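Local coordinates for tryptophane-5-halogenase (Microbispora sp. ATCC PTA-5024, PDB 5UAO), which probably uses its bound FAD to chlorinate tryptophan at position 5 during biosynthesis of the lanthipeptide NAI-107, at residues R501-Q505 with S506-D510; L360-A363 with T364-I368. All coordinates share one frame; numbering follows the deposited sequence.

Contact 1 of 2, residues R501-Q505 with S506-D510; sequences RGLRQ and SEALD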
# COMPACT_ATOMS: atom_id res chain seq x y z
N ARG A 501 33.72 18.50 -5.41
CA ARG A 501 34.51 18.24 -6.62
C ARG A 501 33.66 18.04 -7.88
O ARG A 501 34.20 17.90 -8.98
CB ARG A 501 35.39 16.99 -6.41
CG ARG A 501 36.27 17.16 -5.21
CD ARG A 501 37.46 16.24 -5.21
NE ARG A 501 37.10 14.83 -5.23
CZ ARG A 501 36.81 14.11 -4.15
NH1 ARG A 501 36.78 14.69 -2.95
NH2 ARG A 501 36.52 12.80 -4.25
N GLY A 502 32.32 18.06 -7.75
CA GLY A 502 31.47 17.88 -8.92
C GLY A 502 31.62 19.02 -9.88
O GLY A 502 31.95 20.13 -9.51
N LEU A 503 31.38 18.76 -11.15
CA LEU A 503 31.39 19.82 -12.16
C LEU A 503 30.21 20.81 -11.91
O LEU A 503 29.25 20.50 -11.22
CB LEU A 503 31.31 19.19 -13.56
CG LEU A 503 32.49 18.25 -13.98
CD1 LEU A 503 32.27 17.72 -15.37
CD2 LEU A 503 33.81 18.98 -13.91
N ARG A 504 30.33 21.99 -12.45
CA ARG A 504 29.18 22.85 -12.67
C ARG A 504 28.32 22.21 -13.66
O ARG A 504 28.84 21.54 -14.58
CB ARG A 504 29.61 24.18 -13.20
CG ARG A 504 30.41 24.93 -12.16
CD ARG A 504 29.62 25.29 -10.91
NE ARG A 504 30.48 26.07 -10.02
CZ ARG A 504 30.24 26.30 -8.72
NH1 ARG A 504 29.16 25.84 -8.11
NH2 ARG A 504 31.09 27.01 -8.01
N GLN A 505 27.01 22.49 -13.58
CA GLN A 505 26.07 21.76 -14.47
C GLN A 505 26.37 21.97 -15.96
O GLN A 505 26.24 21.04 -16.79
CB GLN A 505 24.60 22.10 -14.12
CG GLN A 505 23.64 21.60 -15.14
CD GLN A 505 22.15 21.72 -14.81
OE1 GLN A 505 21.65 22.55 -14.00
NE2 GLN A 505 21.44 20.94 -15.50
N SER A 506 26.72 23.18 -16.32
CA SER A 506 26.71 23.54 -17.69
C SER A 506 27.81 22.68 -18.45
O SER A 506 27.55 22.12 -19.56
CB SER A 506 26.96 25.06 -17.83
OG SER A 506 26.96 25.39 -19.22
N GLU A 507 28.96 22.48 -17.80
CA GLU A 507 30.05 21.63 -18.33
C GLU A 507 29.62 20.15 -18.47
O GLU A 507 29.89 19.46 -19.47
CB GLU A 507 31.28 21.70 -17.43
CG GLU A 507 32.53 21.07 -18.09
CD GLU A 507 33.81 21.20 -17.26
OE1 GLU A 507 33.88 22.11 -16.39
OE2 GLU A 507 34.74 20.36 -17.48
N ALA A 508 28.88 19.69 -17.47
CA ALA A 508 28.40 18.33 -17.47
C ALA A 508 27.35 18.04 -18.54
O ALA A 508 27.38 16.95 -19.12
CB ALA A 508 27.89 17.98 -16.08
N LEU A 509 26.44 18.99 -18.80
CA LEU A 509 25.46 18.84 -19.88
C LEU A 509 26.19 18.74 -21.24
O LEU A 509 25.80 17.98 -22.10
CB LEU A 509 24.46 20.01 -19.95
CG LEU A 509 23.47 20.10 -18.82
CD1 LEU A 509 22.64 21.36 -19.00
CD2 LEU A 509 22.57 18.87 -18.88
N ASP A 510 27.25 19.52 -21.40
CA ASP A 510 28.12 19.46 -22.58
C ASP A 510 28.80 18.09 -22.76
O ASP A 510 28.87 17.63 -23.89
CB ASP A 510 29.16 20.56 -22.57
CG ASP A 510 28.54 21.96 -22.76
OD1 ASP A 510 27.37 22.09 -23.23
OD2 ASP A 510 29.24 22.91 -22.38
O HOH W 1 32.58 22.80 -14.09
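L503 lays its CD2 methyl against the carboxylate of E507, the two side chains crossing at about a right angle, with CD2 3.9 Å from E507 OE2. With CG anti to the backbone N (chi1 -168°) and an extended chain beyond, E507 reaches out beside L503, towards the backbone N of R504. There its OE1 accepts a hydrogen bond of 2.7 Å from a water that in turn accepts from R504 N at 2.9 Å, while OE2 forms a salt bridge with R158. A glutamate suits this place because its two oxygens can serve both partners. R504 is the N-cap residue; its carbonyl O takes a weak, 3.4 Å bond from A508 N. The next bond along the helix is firmer: L509 N meets Q505 O at 2.9 Å. L509 also rests its CG 4.0 Å from Q505 CG. A508 points its CB toward L503, 4.4 Å from L503 CB, and so small a side chain fits the buried place against V156 and W101. Around this helix start, L503 pairs through its backbone with V154 and V156 and packs on strand 156-159, Q505 and L509 lean on W101 of strand 100-102, and the loop after helix 485-501 runs into helix 505-514 here.

Contact 2 of 2, residues L360-A363 with T364-I368; sequences LMIA and TAVQI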
# COMPACT_ATOMS: atom_id res chain seq x y z
N LEU A 360 4.05 13.62 -13.57
CA LEU A 360 4.00 12.33 -12.91
C LEU A 360 2.64 11.75 -12.96
O LEU A 360 2.46 10.57 -13.21
CB LEU A 360 4.42 12.50 -11.43
CG LEU A 360 4.24 11.29 -10.50
CD1 LEU A 360 5.06 10.08 -10.94
CD2 LEU A 360 4.65 11.62 -9.09
N MET A 361 1.63 12.54 -12.61
CA MET A 361 0.27 12.04 -12.61
C MET A 361 -0.33 11.78 -13.98
O MET A 361 -1.28 10.94 -14.12
CB MET A 361 -0.60 12.96 -11.77
CG MET A 361 -0.31 12.82 -10.29
SD MET A 361 -0.06 11.13 -9.59
CE MET A 361 -1.67 10.37 -9.89
N ILE A 362 0.13 12.55 -14.97
CA ILE A 362 -0.21 12.29 -16.35
C ILE A 362 0.36 10.91 -16.65
O ILE A 362 -0.35 10.03 -17.16
CB ILE A 362 0.32 13.34 -17.32
CG1 ILE A 362 -0.62 14.55 -17.29
CG2 ILE A 362 0.42 12.77 -18.74
CD1 ILE A 362 -0.06 15.84 -17.82
N ALA A 363 1.67 10.72 -16.36
CA ALA A 363 2.31 9.45 -16.72
C ALA A 363 1.59 8.24 -16.04
O ALA A 363 1.41 7.11 -16.61
CB ALA A 363 3.76 9.49 -16.34
N THR A 364 1.20 8.43 -14.80
CA THR A 364 0.51 7.39 -14.07
C THR A 364 -0.84 7.07 -14.69
O THR A 364 -1.18 5.89 -14.87
CB THR A 364 0.26 7.85 -12.57
OG1 THR A 364 1.50 8.16 -11.91
CG2 THR A 364 -0.43 6.80 -11.82
N ALA A 365 -1.64 8.11 -15.01
CA ALA A 365 -2.92 7.92 -15.71
C ALA A 365 -2.74 7.22 -17.06
O ALA A 365 -3.52 6.32 -17.41
CB ALA A 365 -3.62 9.28 -15.90
N VAL A 366 -1.70 7.60 -17.79
CA VAL A 366 -1.37 6.93 -19.07
C VAL A 366 -1.10 5.44 -18.89
O VAL A 366 -1.57 4.61 -19.68
CB VAL A 366 -0.23 7.63 -19.77
CG1 VAL A 366 0.27 6.90 -21.01
CG2 VAL A 366 -0.71 9.02 -20.24
N GLN A 367 -0.33 5.10 -17.86
CA GLN A 367 -0.02 3.66 -17.65
C GLN A 367 -1.23 2.90 -17.31
O GLN A 367 -1.40 1.75 -17.70
CB GLN A 367 1.07 3.43 -16.59
CG GLN A 367 2.39 3.77 -17.11
CD GLN A 367 3.45 3.53 -16.08
OE1 GLN A 367 3.91 4.47 -15.38
NE2 GLN A 367 3.78 2.28 -15.92
N ILE A 368 -2.10 3.51 -16.52
CA ILE A 368 -3.39 2.91 -16.19
C ILE A 368 -4.22 2.64 -17.45
O ILE A 368 -4.70 1.50 -17.68
CB ILE A 368 -4.16 3.81 -15.19
CG1 ILE A 368 -3.46 3.78 -13.82
CG2 ILE A 368 -5.61 3.42 -15.02
CD1 ILE A 368 -4.08 4.74 -12.85
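The peptide carbonyl of L360 is the flat group at the centre, and T364 approaches its oxygen from opposite faces of the carbonyl plane: the backbone N comes from one, tilted 23° out of plane, and the hydroxyl OG1 from the other, 37° out. T364 N and T364 OG1 each lie 2.9 Å from L360 O, and OG1 is the donor in its bond. This is the alpha-helical i to i+4 pattern with a threonine hydroxyl folded back onto its own helix, here in helix 358-372 of the flavin-dependent halogenase. OG1 stands beside the backbone N (chi1 -58°), which brings it to the preceding turn and satisfies a buried hydroxyl there. A valine in its place would probably leave L360 O with a single donor from this residue and put a methyl where the hydroxyl now bonds. M361, bent at chi2 and chi3, runs alongside T364, its SD 4.1 Å from OG1; both side chains also touch R393 of helix 383-406. On another side, branched I362 and V366 pack against helix 39-51, and A363 touches M78 and F81 of helix 76-85, where its small methyl is consistent with close packing. Q367 bonds through OE1 to Y77 and packs on F447 of the second subunit. Between successive turns, I362 CG2 and V366 CG2 meet at 4.2 Å.

Overall arrangement
Both contacts are local, joining residues a turn apart, but they occupy different settings. Contact 2 lies in the buried interior, its centre about 11 Å from the centre of the chain, and the side chain of I362 is about 4 Å from the bound FAD. Contact 1 is only partly buried and peripheral, its centre about 24 Å from that of the chain. The centres of the two contacts are about 32 Å apart and their nearest atoms about 19 Å, so they do not touch. Along the chain, 360-368 comes well before 501-510. Contact 2 therefore belongs to the packing beside the flavin and reaches the second subunit, whereas contact 1 starts a late helix against strands 100-102 and 156-159.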